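Local atomic coordinates of Rab GDP dissociation inhibitor alpha (PDB entry 6C87), a protein that probably binds prenylated Rab GTPases in their GDP-bound state, slowing nucleotide release and withdrawing them from membranes for recycling. Residues A[89-94]-A[233-238]; A[344-349]-A[417-422]; A[14-19]-A[39-44]; A[21-26]-A[410-415]; A[315-320]-A[384-389]. All blocks are in the same frame, centred on the assembly; numbering follows the deposited sequence.

Contact 1: A[89-94]-A[233-238]; sequences LMANGK and PYVYPM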
# COMPACT_ATOMS: atom_id res chain seq x y z
N LEU A 89 20.45 -17.10 6.25
CA LEU A 89 19.42 -16.07 6.22
C LEU A 89 20.07 -14.72 6.48
O LEU A 89 20.79 -14.54 7.47
CB LEU A 89 18.33 -16.33 7.25
CG LEU A 89 17.45 -17.59 7.12
CD1 LEU A 89 18.08 -18.80 7.83
CD2 LEU A 89 16.04 -17.31 7.62
N MET A 90 19.81 -13.76 5.59
CA MET A 90 20.14 -12.37 5.88
C MET A 90 19.27 -11.92 7.05
O MET A 90 18.05 -12.07 7.03
CB MET A 90 19.90 -11.50 4.64
CG MET A 90 19.92 -10.00 4.88
SD MET A 90 21.53 -9.33 5.35
CE MET A 90 22.56 -9.82 3.97
N ALA A 91 19.92 -11.34 8.07
CA ALA A 91 19.34 -11.21 9.40
C ALA A 91 17.97 -10.53 9.43
O ALA A 91 17.11 -10.90 10.24
CB ALA A 91 20.31 -10.47 10.32
N ASN A 92 17.74 -9.53 8.58
CA ASN A 92 16.41 -8.92 8.58
C ASN A 92 15.81 -8.88 7.18
O ASN A 92 15.09 -7.94 6.83
CB ASN A 92 16.45 -7.51 9.19
CG ASN A 92 16.26 -7.52 10.70
OD1 ASN A 92 15.32 -8.11 11.22
ND2 ASN A 92 17.18 -6.87 11.41
N GLY A 93 16.13 -9.89 6.37
CA GLY A 93 15.71 -9.97 4.99
C GLY A 93 14.31 -10.51 4.84
O GLY A 93 13.55 -10.64 5.80
N LYS A 94 13.96 -10.83 3.59
CA LYS A 94 12.59 -11.20 3.27
C LYS A 94 12.18 -12.49 3.98
O LYS A 94 11.10 -12.57 4.56
CB LYS A 94 12.40 -11.35 1.76
CG LYS A 94 12.27 -10.03 1.02
CD LYS A 94 12.04 -10.29 -0.46
CE LYS A 94 11.62 -9.02 -1.18
NZ LYS A 94 11.85 -9.14 -2.64
N PRO A 233 26.37 -10.52 8.67
CA PRO A 233 24.93 -10.24 8.63
C PRO A 233 24.06 -11.48 8.62
O PRO A 233 22.84 -11.36 8.53
CB PRO A 233 24.78 -9.46 7.31
CG PRO A 233 25.79 -10.08 6.43
CD PRO A 233 26.97 -10.38 7.32
N TYR A 234 24.64 -12.68 8.70
CA TYR A 234 23.91 -13.91 8.45
C TYR A 234 23.59 -14.64 9.76
O TYR A 234 24.39 -14.63 10.70
CB TYR A 234 24.71 -14.83 7.54
CG TYR A 234 24.94 -14.32 6.13
CD1 TYR A 234 23.91 -14.30 5.20
CD2 TYR A 234 26.21 -13.90 5.73
CE1 TYR A 234 24.13 -13.85 3.90
CE2 TYR A 234 26.44 -13.44 4.45
CZ TYR A 234 25.41 -13.41 3.53
OH TYR A 234 25.64 -12.96 2.25
N VAL A 235 22.41 -15.26 9.81
CA VAL A 235 22.05 -16.20 10.85
C VAL A 235 21.70 -17.54 10.19
O VAL A 235 21.45 -17.62 8.99
CB VAL A 235 20.88 -15.70 11.73
CG1 VAL A 235 21.20 -14.36 12.35
CG2 VAL A 235 19.58 -15.66 10.93
N TYR A 236 21.63 -18.58 11.03
CA TYR A 236 21.39 -19.98 10.63
C TYR A 236 20.72 -20.63 11.83
O TYR A 236 21.08 -20.33 12.97
CB TYR A 236 22.68 -20.72 10.28
CG TYR A 236 22.54 -22.02 9.50
CD1 TYR A 236 22.08 -22.03 8.20
CD2 TYR A 236 22.93 -23.24 10.07
CE1 TYR A 236 21.98 -23.21 7.47
CE2 TYR A 236 22.83 -24.43 9.35
CZ TYR A 236 22.36 -24.41 8.05
OH TYR A 236 22.25 -25.57 7.32
N PRO A 237 19.75 -21.53 11.61
CA PRO A 237 19.07 -22.12 12.76
C PRO A 237 19.96 -23.14 13.46
O PRO A 237 20.72 -23.87 12.83
CB PRO A 237 17.83 -22.80 12.14
CG PRO A 237 17.83 -22.40 10.68
CD PRO A 237 19.23 -22.04 10.34
N MET A 238 19.86 -23.15 14.79
CA MET A 238 20.51 -24.18 15.58
C MET A 238 19.96 -25.55 15.17
O MET A 238 18.75 -25.74 15.04
CB MET A 238 20.26 -23.91 17.07
CG MET A 238 21.35 -24.41 18.01
SD MET A 238 22.93 -23.55 17.77
CE MET A 238 22.58 -22.00 18.55
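Leu89 and Val235 form an antiparallel hydrogen-bonded pair held by two nearly straight backbone bonds: Leu89 N gives to Val235 O at 3.0 Å, and Val235 N gives to Leu89 O at 2.9 Å. Met90 and Tyr234 make the adjoining non-hydrogen-bonded pair, and past them Ala91 N donates to Pro233 O over 3.0 Å with a more bent N-H...O angle of 139°. The face of Leu89 and Val235 is the buried, closely packed one. There Leu89 CB rests 3.9 Å from Val235 CG2, while Leu89 CD1 reaches along to Pro237 CD at 4.3 Å, and Leu95, Leu99 and Phe421 press on the same leucine. On the face of Met90 and Tyr234 the tyrosine is buried too, but Met90 keeps part of its surface in solvent. Its CG starts anti to the backbone N (chi1 168°) and the chain then bends twice, which brings SD across the ring of Pro233, 3.8 Å from CB, and CE to 4.3 Å from Tyr234 CE1. After Ala91 the two chains separate, the first turning into helix 94-102 behind its N-cap, Gly93. Strand 234-237 also pairs with strand 111-121, so 89-90 is a short antiparallel addition to the large mixed sheet of the GDI fold.

Contact 2: A[344-349]-A[417-422]; sequences YCCVTS and ATTHFE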
# COMPACT_ATOMS: atom_id res chain seq x y z
N TYR A 344 29.58 -20.53 -4.53
CA TYR A 344 29.22 -20.22 -3.16
C TYR A 344 29.77 -21.32 -2.26
O TYR A 344 29.76 -22.50 -2.63
CB TYR A 344 27.70 -20.10 -3.00
CG TYR A 344 27.09 -19.09 -3.95
CD1 TYR A 344 26.77 -19.45 -5.25
CD2 TYR A 344 26.88 -17.77 -3.56
CE1 TYR A 344 26.24 -18.53 -6.13
CE2 TYR A 344 26.34 -16.84 -4.44
CZ TYR A 344 26.03 -17.23 -5.73
OH TYR A 344 25.50 -16.33 -6.62
N CYS A 345 30.31 -20.91 -1.11
CA CYS A 345 30.72 -21.86 -0.09
C CYS A 345 30.26 -21.35 1.26
O CYS A 345 30.65 -20.26 1.68
CB CYS A 345 32.24 -22.08 -0.09
SG CYS A 345 32.75 -23.28 1.17
N CYS A 346 29.45 -22.14 1.95
CA CYS A 346 29.06 -21.85 3.32
C CYS A 346 29.63 -22.92 4.23
O CYS A 346 29.68 -24.10 3.87
CB CYS A 346 27.54 -21.77 3.48
SG CYS A 346 26.71 -23.33 3.23
N VAL A 347 30.07 -22.50 5.41
CA VAL A 347 30.72 -23.38 6.37
C VAL A 347 29.92 -23.32 7.66
O VAL A 347 29.61 -22.23 8.15
CB VAL A 347 32.18 -22.97 6.61
CG1 VAL A 347 32.85 -23.99 7.54
CG2 VAL A 347 32.92 -22.84 5.29
N THR A 348 29.56 -24.48 8.18
CA THR A 348 28.92 -24.61 9.47
C THR A 348 29.65 -25.71 10.24
O THR A 348 30.46 -26.44 9.67
CB THR A 348 27.42 -24.93 9.34
OG1 THR A 348 27.26 -26.11 8.56
CG2 THR A 348 26.70 -23.78 8.67
N SER A 349 29.37 -25.80 11.53
CA SER A 349 30.15 -26.72 12.36
C SER A 349 29.36 -27.07 13.63
O SER A 349 28.14 -26.88 13.69
CB SER A 349 31.50 -26.09 12.72
OG SER A 349 31.30 -24.97 13.56
N ALA A 417 21.95 -22.14 -6.67
CA ALA A 417 23.22 -22.45 -6.02
C ALA A 417 23.57 -21.50 -4.88
O ALA A 417 24.42 -21.85 -4.05
CB ALA A 417 24.35 -22.42 -7.06
N THR A 418 22.94 -20.34 -4.80
CA THR A 418 23.29 -19.37 -3.77
C THR A 418 23.14 -19.97 -2.38
O THR A 418 22.27 -20.81 -2.12
CB THR A 418 22.43 -18.11 -3.88
OG1 THR A 418 21.07 -18.41 -3.50
CG2 THR A 418 22.44 -17.58 -5.31
N THR A 419 24.01 -19.52 -1.47
CA THR A 419 23.98 -19.92 -0.07
C THR A 419 23.32 -18.86 0.81
O THR A 419 23.67 -18.71 1.98
CB THR A 419 25.40 -20.22 0.43
OG1 THR A 419 26.28 -19.17 0.02
CG2 THR A 419 25.89 -21.52 -0.15
N HIS A 420 22.38 -18.10 0.25
CA HIS A 420 21.49 -17.25 1.02
C HIS A 420 20.09 -17.38 0.43
O HIS A 420 19.91 -17.93 -0.66
CB HIS A 420 21.98 -15.79 1.06
CG HIS A 420 22.47 -15.27 -0.26
ND1 HIS A 420 21.61 -14.82 -1.24
CD2 HIS A 420 23.72 -15.12 -0.75
CE1 HIS A 420 22.32 -14.41 -2.28
NE2 HIS A 420 23.60 -14.59 -2.01
N PHE A 421 19.09 -16.91 1.17
CA PHE A 421 17.71 -17.31 0.92
C PHE A 421 16.87 -16.32 0.12
O PHE A 421 15.67 -16.57 -0.05
CB PHE A 421 17.00 -17.61 2.24
CG PHE A 421 17.02 -19.07 2.64
CD1 PHE A 421 16.30 -20.01 1.91
CD2 PHE A 421 17.75 -19.49 3.74
CE1 PHE A 421 16.31 -21.36 2.28
CE2 PHE A 421 17.76 -20.83 4.12
CZ PHE A 421 17.04 -21.77 3.38
N GLU A 422 17.44 -15.21 -0.37
CA GLU A 422 16.63 -14.17 -1.01
C GLU A 422 15.84 -14.71 -2.20
O GLU A 422 14.64 -14.42 -2.35
CB GLU A 422 17.50 -13.01 -1.47
CG GLU A 422 16.69 -11.76 -1.68
CD GLU A 422 17.46 -10.68 -2.38
OE1 GLU A 422 16.85 -9.63 -2.68
OE2 GLU A 422 18.66 -10.88 -2.64
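Tyr344 and Thr418 mark the closest approach of the backbones, 6.0 Å between their CA atoms, and no hydrogen bond joins the segments: loop 417-422 lies against one face of strand 343-349, an antiparallel member of the large mixed beta-sheet. The main interaction is a CH-pi contact. Thr418 CA sits above the middle of the Tyr344 ring, 3.6 Å from its centroid and only 5° off the normal. The Thr418 side chain then runs alongside the tyrosine, pointing the same way, so that its CG2 ends 3.6 Å from Tyr344 OH. With CG anti to its carbonyl carbon (chi1 -55°), Tyr344 lays its ring over the loop backbone. Thr419 crosses the root of this side chain obliquely: its methyl CG2 lies 3.7 Å from Tyr344 CB and 3.9 Å from Cys346 SG. Thr419 OG1 is also close, 3.5 Å from Tyr344 CB, but has its hydrogen bond with Gln329 OE1, while Thr418 OG1 bonds to Asp416 OD1. Lys87 NZ also holds the loop, donating to Thr418 O. Tyr344 CD1 comes 3.6 Å from Ala417 O, which stands obliquely to the ring and accepts a hydrogen bond from Ser365 OG.

Contact 3: A[14-19]-A[39-44]; sequences DVVVLG and LHMDRN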
# COMPACT_ATOMS: atom_id res chain seq x y z
N ASP A 14 -9.17 -26.57 1.21
CA ASP A 14 -8.94 -25.42 0.35
C ASP A 14 -7.76 -25.65 -0.58
O ASP A 14 -7.85 -25.42 -1.79
CB ASP A 14 -8.72 -24.16 1.20
CG ASP A 14 -9.96 -23.75 1.96
OD1 ASP A 14 -11.06 -23.73 1.38
OD2 ASP A 14 -9.83 -23.44 3.16
N VAL A 15 -6.64 -26.12 -0.03
CA VAL A 15 -5.40 -26.30 -0.78
C VAL A 15 -4.74 -27.61 -0.37
O VAL A 15 -4.78 -27.99 0.81
CB VAL A 15 -4.42 -25.12 -0.54
CG1 VAL A 15 -3.13 -25.32 -1.32
CG2 VAL A 15 -5.07 -23.79 -0.90
N VAL A 16 -4.14 -28.30 -1.34
CA VAL A 16 -3.25 -29.42 -1.09
C VAL A 16 -1.83 -28.99 -1.43
O VAL A 16 -1.58 -28.45 -2.51
CB VAL A 16 -3.65 -30.67 -1.90
CG1 VAL A 16 -2.61 -31.77 -1.72
CG2 VAL A 16 -5.01 -31.16 -1.49
N VAL A 17 -0.90 -29.21 -0.50
CA VAL A 17 0.51 -28.89 -0.68
C VAL A 17 1.31 -30.19 -0.76
O VAL A 17 1.14 -31.08 0.08
CB VAL A 17 1.05 -28.00 0.46
CG1 VAL A 17 2.53 -27.68 0.24
CG2 VAL A 17 0.23 -26.71 0.55
N LEU A 18 2.20 -30.28 -1.75
CA LEU A 18 2.96 -31.50 -2.02
C LEU A 18 4.45 -31.22 -1.89
O LEU A 18 5.01 -30.41 -2.63
CB LEU A 18 2.61 -32.03 -3.41
CG LEU A 18 1.13 -32.34 -3.62
CD1 LEU A 18 0.83 -32.87 -5.02
CD2 LEU A 18 0.64 -33.32 -2.57
N GLY A 19 5.11 -31.93 -0.98
CA GLY A 19 6.53 -31.80 -0.71
C GLY A 19 6.82 -30.90 0.48
O GLY A 19 6.09 -29.95 0.78
N LEU A 39 -4.28 -29.54 3.34
CA LEU A 39 -3.75 -30.90 3.38
C LEU A 39 -2.31 -30.85 2.88
O LEU A 39 -2.06 -30.39 1.76
CB LEU A 39 -4.59 -31.83 2.50
CG LEU A 39 -4.06 -33.24 2.26
CD1 LEU A 39 -3.92 -33.99 3.57
CD2 LEU A 39 -4.94 -34.00 1.29
N HIS A 40 -1.37 -31.31 3.69
CA HIS A 40 0.05 -31.25 3.35
C HIS A 40 0.61 -32.67 3.30
O HIS A 40 0.60 -33.37 4.31
CB HIS A 40 0.82 -30.40 4.37
CG HIS A 40 2.11 -29.84 3.85
ND1 HIS A 40 2.50 -28.54 4.09
CD2 HIS A 40 3.08 -30.40 3.09
CE1 HIS A 40 3.67 -28.33 3.50
NE2 HIS A 40 4.04 -29.44 2.89
N MET A 41 1.10 -33.08 2.13
CA MET A 41 1.55 -34.45 1.90
C MET A 41 2.97 -34.47 1.33
O MET A 41 3.42 -33.52 0.69
CB MET A 41 0.61 -35.21 0.96
CG MET A 41 -0.79 -35.40 1.51
SD MET A 41 -1.87 -36.38 0.45
CE MET A 41 -1.85 -35.41 -1.05
N ASP A 42 3.64 -35.60 1.55
CA ASP A 42 4.97 -35.86 1.01
C ASP A 42 5.09 -37.36 0.77
O ASP A 42 4.68 -38.16 1.60
CB ASP A 42 6.06 -35.34 1.97
CG ASP A 42 7.44 -35.19 1.30
OD1 ASP A 42 7.87 -36.09 0.54
OD2 ASP A 42 8.09 -34.15 1.53
N ARG A 43 5.65 -37.72 -0.39
CA ARG A 43 5.85 -39.13 -0.71
C ARG A 43 6.93 -39.78 0.13
O ARG A 43 6.93 -41.01 0.27
CB ARG A 43 6.21 -39.30 -2.19
CG ARG A 43 7.54 -38.66 -2.59
CD ARG A 43 7.93 -39.08 -4.01
NE ARG A 43 7.12 -38.42 -5.04
CZ ARG A 43 7.39 -37.23 -5.56
NH1 ARG A 43 8.45 -36.53 -5.15
NH2 ARG A 43 6.57 -36.74 -6.50
N ASN A 44 7.87 -38.99 0.69
CA ASN A 44 8.96 -39.54 1.47
C ASN A 44 8.56 -39.75 2.93
O ASN A 44 7.63 -39.10 3.43
CB ASN A 44 10.18 -38.62 1.41
CG ASN A 44 10.66 -38.39 0.00
OD1 ASN A 44 10.68 -39.32 -0.82
ND2 ASN A 44 11.07 -37.17 -0.29
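Val16-Leu18 and Leu39-Met41 lie on the two parallel strands of a right-handed beta-alpha-beta unit, the opening element of the Rossmann-type fold to which this family is related. The strand axes differ by 16° in direction. Four backbone bonds of 2.8 to 3.0 Å join them in alternation: Leu39 N to Val15 O, Val17 N to Leu39 O, Met41 N to Val17 O and Gly19 N to Met41 O. On one face Met41 curls its end back so that CE rests 3.6 Å from Leu18 CD2 and 3.8 Å from Val16 CG1, while Leu39 CD2 lies beside Val16 CG2. The other face carries His40. Its CG stands anti to the backbone N (chi1 -157°), which lays the ring across Val17; Val17 CG1 sits over the ring face, 3.7 Å from the centroid. NE2 donates to Gly19 O at 3.0 Å, with the oxygen near the ring plane but the donor well above the carbonyl plane. Since ND1 bonds to Ser28 OG, both nitrogens fix the rotation of the ring. Beyond the strand, Asp42 OD1 accepts from Asn44 N in an Asx turn, and OD2 pairs with Thr20 OG1. Helix 22-33 packs on the Val17 side of the sheet through Glu24 and Ser28, strand 290-293 flanks 15-18, and strand 259-260 flanks 38-41.

Contact 4: A[21-26]-A[410-415]; sequences GLTECV and FISKSY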
# COMPACT_ATOMS: atom_id res chain seq x y z
N GLY A 21 10.00 -29.34 1.06
CA GLY A 21 11.02 -28.31 0.94
C GLY A 21 10.56 -27.03 1.61
O GLY A 21 9.37 -26.82 1.85
N LEU A 22 11.51 -26.15 1.90
CA LEU A 22 11.16 -24.97 2.69
C LEU A 22 10.08 -24.14 2.00
O LEU A 22 9.16 -23.66 2.66
CB LEU A 22 12.39 -24.11 2.97
CG LEU A 22 12.07 -22.87 3.82
CD1 LEU A 22 11.41 -23.26 5.13
CD2 LEU A 22 13.30 -22.03 4.07
N THR A 23 10.18 -23.97 0.68
CA THR A 23 9.21 -23.16 -0.04
C THR A 23 7.79 -23.65 0.19
O THR A 23 6.88 -22.85 0.48
CB THR A 23 9.54 -23.15 -1.53
OG1 THR A 23 10.79 -22.49 -1.73
CG2 THR A 23 8.44 -22.41 -2.31
N GLU A 24 7.57 -24.96 0.08
CA GLU A 24 6.23 -25.50 0.31
C GLU A 24 5.80 -25.34 1.76
O GLU A 24 4.65 -25.00 2.04
CB GLU A 24 6.19 -26.97 -0.11
CG GLU A 24 6.06 -27.22 -1.62
CD GLU A 24 7.29 -26.81 -2.43
OE1 GLU A 24 8.43 -27.00 -1.95
OE2 GLU A 24 7.11 -26.30 -3.55
N CYS A 25 6.73 -25.55 2.70
CA CYS A 25 6.39 -25.41 4.12
C CYS A 25 5.95 -23.99 4.45
O CYS A 25 5.02 -23.80 5.24
CB CYS A 25 7.59 -25.82 4.98
SG CYS A 25 7.97 -27.60 4.97
N VAL A 26 6.61 -22.99 3.86
CA VAL A 26 6.26 -21.59 4.13
C VAL A 26 4.93 -21.22 3.49
O VAL A 26 4.11 -20.52 4.08
CB VAL A 26 7.39 -20.67 3.66
CG1 VAL A 26 6.98 -19.20 3.82
CG2 VAL A 26 8.67 -20.95 4.45
N PHE A 410 0.23 -24.50 -8.58
CA PHE A 410 1.26 -23.52 -8.26
C PHE A 410 2.54 -24.27 -7.88
O PHE A 410 2.59 -24.94 -6.84
CB PHE A 410 0.78 -22.60 -7.14
CG PHE A 410 -0.49 -21.88 -7.48
CD1 PHE A 410 -1.72 -22.45 -7.20
CD2 PHE A 410 -0.46 -20.66 -8.13
CE1 PHE A 410 -2.90 -21.80 -7.54
CE2 PHE A 410 -1.63 -20.00 -8.47
CZ PHE A 410 -2.85 -20.58 -8.17
N ILE A 411 3.56 -24.15 -8.72
CA ILE A 411 4.79 -24.93 -8.61
C ILE A 411 5.94 -24.02 -8.21
O ILE A 411 6.07 -22.90 -8.71
CB ILE A 411 5.11 -25.68 -9.92
CG1 ILE A 411 3.86 -26.42 -10.42
CG2 ILE A 411 6.27 -26.63 -9.72
CD1 ILE A 411 4.05 -27.11 -11.75
N SER A 412 6.78 -24.51 -7.30
CA SER A 412 7.96 -23.77 -6.87
C SER A 412 9.12 -24.02 -7.83
O SER A 412 9.13 -24.97 -8.61
CB SER A 412 8.38 -24.18 -5.46
OG SER A 412 8.73 -25.56 -5.41
N LYS A 413 10.10 -23.12 -7.76
CA LYS A 413 11.35 -23.31 -8.47
C LYS A 413 12.30 -24.17 -7.66
O LYS A 413 12.23 -24.22 -6.42
CB LYS A 413 12.01 -21.96 -8.78
CG LYS A 413 11.21 -21.11 -9.74
CD LYS A 413 11.88 -19.77 -9.98
CE LYS A 413 11.06 -18.94 -10.95
NZ LYS A 413 11.65 -17.59 -11.14
N SER A 414 13.18 -24.89 -8.36
CA SER A 414 14.26 -25.58 -7.67
C SER A 414 15.18 -24.56 -7.01
O SER A 414 15.31 -23.42 -7.45
CB SER A 414 15.06 -26.43 -8.66
OG SER A 414 14.21 -27.37 -9.30
N TYR A 415 15.86 -24.99 -5.95
CA TYR A 415 16.72 -24.08 -5.23
C TYR A 415 18.00 -23.84 -6.04
O TYR A 415 18.64 -24.79 -6.51
CB TYR A 415 17.03 -24.62 -3.84
CG TYR A 415 15.78 -24.78 -3.03
CD1 TYR A 415 15.10 -23.67 -2.54
CD2 TYR A 415 15.26 -26.04 -2.76
CE1 TYR A 415 13.94 -23.81 -1.81
CE2 TYR A 415 14.10 -26.18 -2.02
CZ TYR A 415 13.44 -25.06 -1.55
OH TYR A 415 12.27 -25.19 -0.81
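The Tyr415 ring approaches the start of helix 22-33 with its hydroxyl end leading, and Thr23 OG1 stands obliquely to it, 3.4 Å from CE1. The other flat group, the Glu24 carboxylate, is met at OE2: Ser412 OG donates to the syn lone pair at 2.6 Å. Tyr415 OH accepts from the backbone Thr23 N over 2.8 Å in an almost straight bond (177°), and Thr23 OG1 adds a weak one at 3.2 Å. A hydroxyl oxygen held at an amide of the first helical turn would be polarised by the helix end, though that effect is inferred. The Thr23 and Tyr415 side chains run antiparallel alongside each other, which brings OG1 beside the phenol end. The chi1 of Thr23, -65°, sends its two branches to different partners, OG1 to the tyrosine and CG2 to Ser412 CB at 3.6 Å. Glu24 reaches the serine by bending at chi2 (68°). Helix 422-436 borders the site, with Cys424 touching Thr23 and Asp427 touching Ser412. Gly21 is the N-cap of the helix, at the end of the glycine-rich turn after the first strand. In dinucleotide-binding relatives this helix end commonly faces a pyrophosphate; here a tyrosine hydroxyl engages its amide, joining the first helix of a Rossmann-type fold to the loop after strand 409-411.

Contact 5: A[315-320]-A[384-389]; sequences LSHPVK and LNPIDE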
# COMPACT_ATOMS: atom_id res chain seq x y z
N LEU A 315 35.43 -31.24 7.17
CA LEU A 315 36.77 -30.76 7.50
C LEU A 315 37.03 -30.96 8.98
O LEU A 315 36.11 -30.90 9.80
CB LEU A 315 36.92 -29.27 7.13
CG LEU A 315 36.46 -28.84 5.73
CD1 LEU A 315 36.68 -27.35 5.53
CD2 LEU A 315 37.21 -29.63 4.67
N SER A 316 38.30 -31.18 9.31
CA SER A 316 38.76 -31.23 10.69
C SER A 316 39.56 -29.97 11.04
O SER A 316 40.41 -30.00 11.93
CB SER A 316 39.60 -32.48 10.92
OG SER A 316 38.75 -33.60 11.09
N HIS A 317 39.28 -28.87 10.35
CA HIS A 317 40.02 -27.64 10.51
C HIS A 317 39.18 -26.50 9.96
O HIS A 317 38.38 -26.71 9.05
CB HIS A 317 41.37 -27.71 9.77
CG HIS A 317 41.24 -27.88 8.29
ND1 HIS A 317 41.00 -26.83 7.44
CD2 HIS A 317 41.29 -28.99 7.52
CE1 HIS A 317 40.91 -27.28 6.20
NE2 HIS A 317 41.09 -28.59 6.22
N PRO A 318 39.35 -25.29 10.48
CA PRO A 318 38.69 -24.14 9.85
C PRO A 318 39.33 -23.85 8.50
O PRO A 318 40.42 -24.31 8.18
CB PRO A 318 38.94 -23.00 10.84
CG PRO A 318 40.25 -23.37 11.47
CD PRO A 318 40.24 -24.88 11.58
N VAL A 319 38.62 -23.06 7.70
CA VAL A 319 39.16 -22.68 6.41
C VAL A 319 40.30 -21.69 6.62
O VAL A 319 40.18 -20.75 7.43
CB VAL A 319 38.05 -22.12 5.52
CG1 VAL A 319 38.59 -21.78 4.16
CG2 VAL A 319 36.89 -23.12 5.43
N LYS A 320 41.42 -21.91 5.93
CA LYS A 320 42.54 -20.99 6.03
C LYS A 320 42.10 -19.59 5.64
O LYS A 320 41.26 -19.41 4.75
CB LYS A 320 43.70 -21.44 5.14
N LEU A 384 40.17 -25.75 0.56
CA LEU A 384 39.67 -26.47 1.71
C LEU A 384 40.58 -27.60 2.17
O LEU A 384 40.43 -28.07 3.30
CB LEU A 384 38.29 -27.06 1.40
CG LEU A 384 37.22 -26.05 0.96
CD1 LEU A 384 35.87 -26.73 0.68
CD2 LEU A 384 37.09 -24.92 1.98
N ASN A 385 41.53 -28.02 1.34
CA ASN A 385 42.34 -29.19 1.65
C ASN A 385 43.13 -28.97 2.94
O ASN A 385 43.59 -27.85 3.21
CB ASN A 385 43.28 -29.50 0.50
CG ASN A 385 42.58 -30.18 -0.65
OD1 ASN A 385 41.74 -31.07 -0.45
ND2 ASN A 385 42.89 -29.77 -1.88
N PRO A 386 43.33 -30.02 3.75
CA PRO A 386 42.86 -31.39 3.47
C PRO A 386 41.37 -31.63 3.79
O PRO A 386 40.85 -31.05 4.73
CB PRO A 386 43.74 -32.25 4.38
CG PRO A 386 44.18 -31.36 5.48
CD PRO A 386 44.07 -29.92 5.01
N ILE A 387 40.73 -32.50 3.01
CA ILE A 387 39.31 -32.82 3.15
C ILE A 387 39.16 -34.26 3.63
O ILE A 387 39.65 -35.19 2.98
CB ILE A 387 38.54 -32.59 1.83
CG1 ILE A 387 38.65 -31.12 1.40
CG2 ILE A 387 37.09 -33.02 1.97
CD1 ILE A 387 38.07 -30.84 0.04
N ASP A 388 38.45 -34.45 4.75
CA ASP A 388 38.29 -35.79 5.32
C ASP A 388 37.38 -36.65 4.46
O ASP A 388 37.70 -37.81 4.17
CB ASP A 388 37.73 -35.69 6.74
CG ASP A 388 38.75 -35.21 7.76
OD1 ASP A 388 39.91 -34.88 7.39
OD2 ASP A 388 38.38 -35.15 8.94
N GLU A 389 36.23 -36.11 4.09
CA GLU A 389 35.24 -36.77 3.25
C GLU A 389 34.59 -35.75 2.34
O GLU A 389 34.37 -34.60 2.74
CB GLU A 389 34.15 -37.51 4.04
CG GLU A 389 34.59 -38.81 4.65
CD GLU A 389 34.82 -39.89 3.60
OE1 GLU A 389 34.44 -39.68 2.43
OE2 GLU A 389 35.35 -40.96 3.97
O HOH W 1 40.02 -31.89 7.43
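Ser316 and Asp388 meet at the outer side of the contact, where Ser316 OG donates to Asp388 OD2 at 2.7 Å from the syn side, somewhat out of the carboxylate plane. His317 brings the edge of its ring to the opposing loop. NE2 donates to Pro386 O over 2.9 Å, with the oxygen close to the ring plane and the N-H...O angle bent to 146°. Leu384 O also lies at this edge, 3.0 Å from His317 NE2. On the buried side the contact is apolar: Leu315 CD2 touches Ile387 CG1 at 3.9 Å, and Val319 CG2 lies 3.9 Å from Leu384 CD2.

Several second contacts hold these groups in place. His317 CG lies between its backbone N and carbonyl carbon (chi1 62°), which turns ND1 back to donate to Pro318 O at 2.7 Å, so the ring is gripped at both nitrogens. Donation from both would imply a protonated ring, though the charge is not seen. A water accepts from Ser316 N and donates to Pro386 O and to Asp388 OD1 (3.0 Å), so Pro386 O, presented by a loop with a cis Asn385-Pro386 peptide, serves both the histidine and the water. A crystal neighbour touches Ser316, His317 and Asp388 and may influence their exposed ends.

Further out, Glu389 forms a salt bridge with Arg64. Leu384 packs on Val364 and Cys313, Leu315 bonds through its backbone to Tyr360, and Asp388 to Ile314. The contact thus ties the loop leaving strand 302-315 to the loop between helix 378-384 and strand 389-400, beside strand 360-367.

How the contacts relate
Contacts 1 to 4 are buried, whereas contact 5 is partly open to solvent and alone uses a bridging water. Contacts 3 and 4 both reach the parallel sheet, and helix 22-33, which connects the strands of contact 3, supplies one side of contact 4: the first is sheet pairing, the second polar side-chain bonding at the helix start, and Glu24 touches Gly19 and Val17 between them. Contacts 1 and 2 reach the mixed sheet, one by backbone bonds, the other by ring and methyl packing. Phe421 of contact 2 rests on Leu89 of contact 1 and on Leu22 of contact 4. Val347 meets Val319, linking contacts 2 and 5. Contacts 3 and 5 lie farthest apart, about 39 Å between centres.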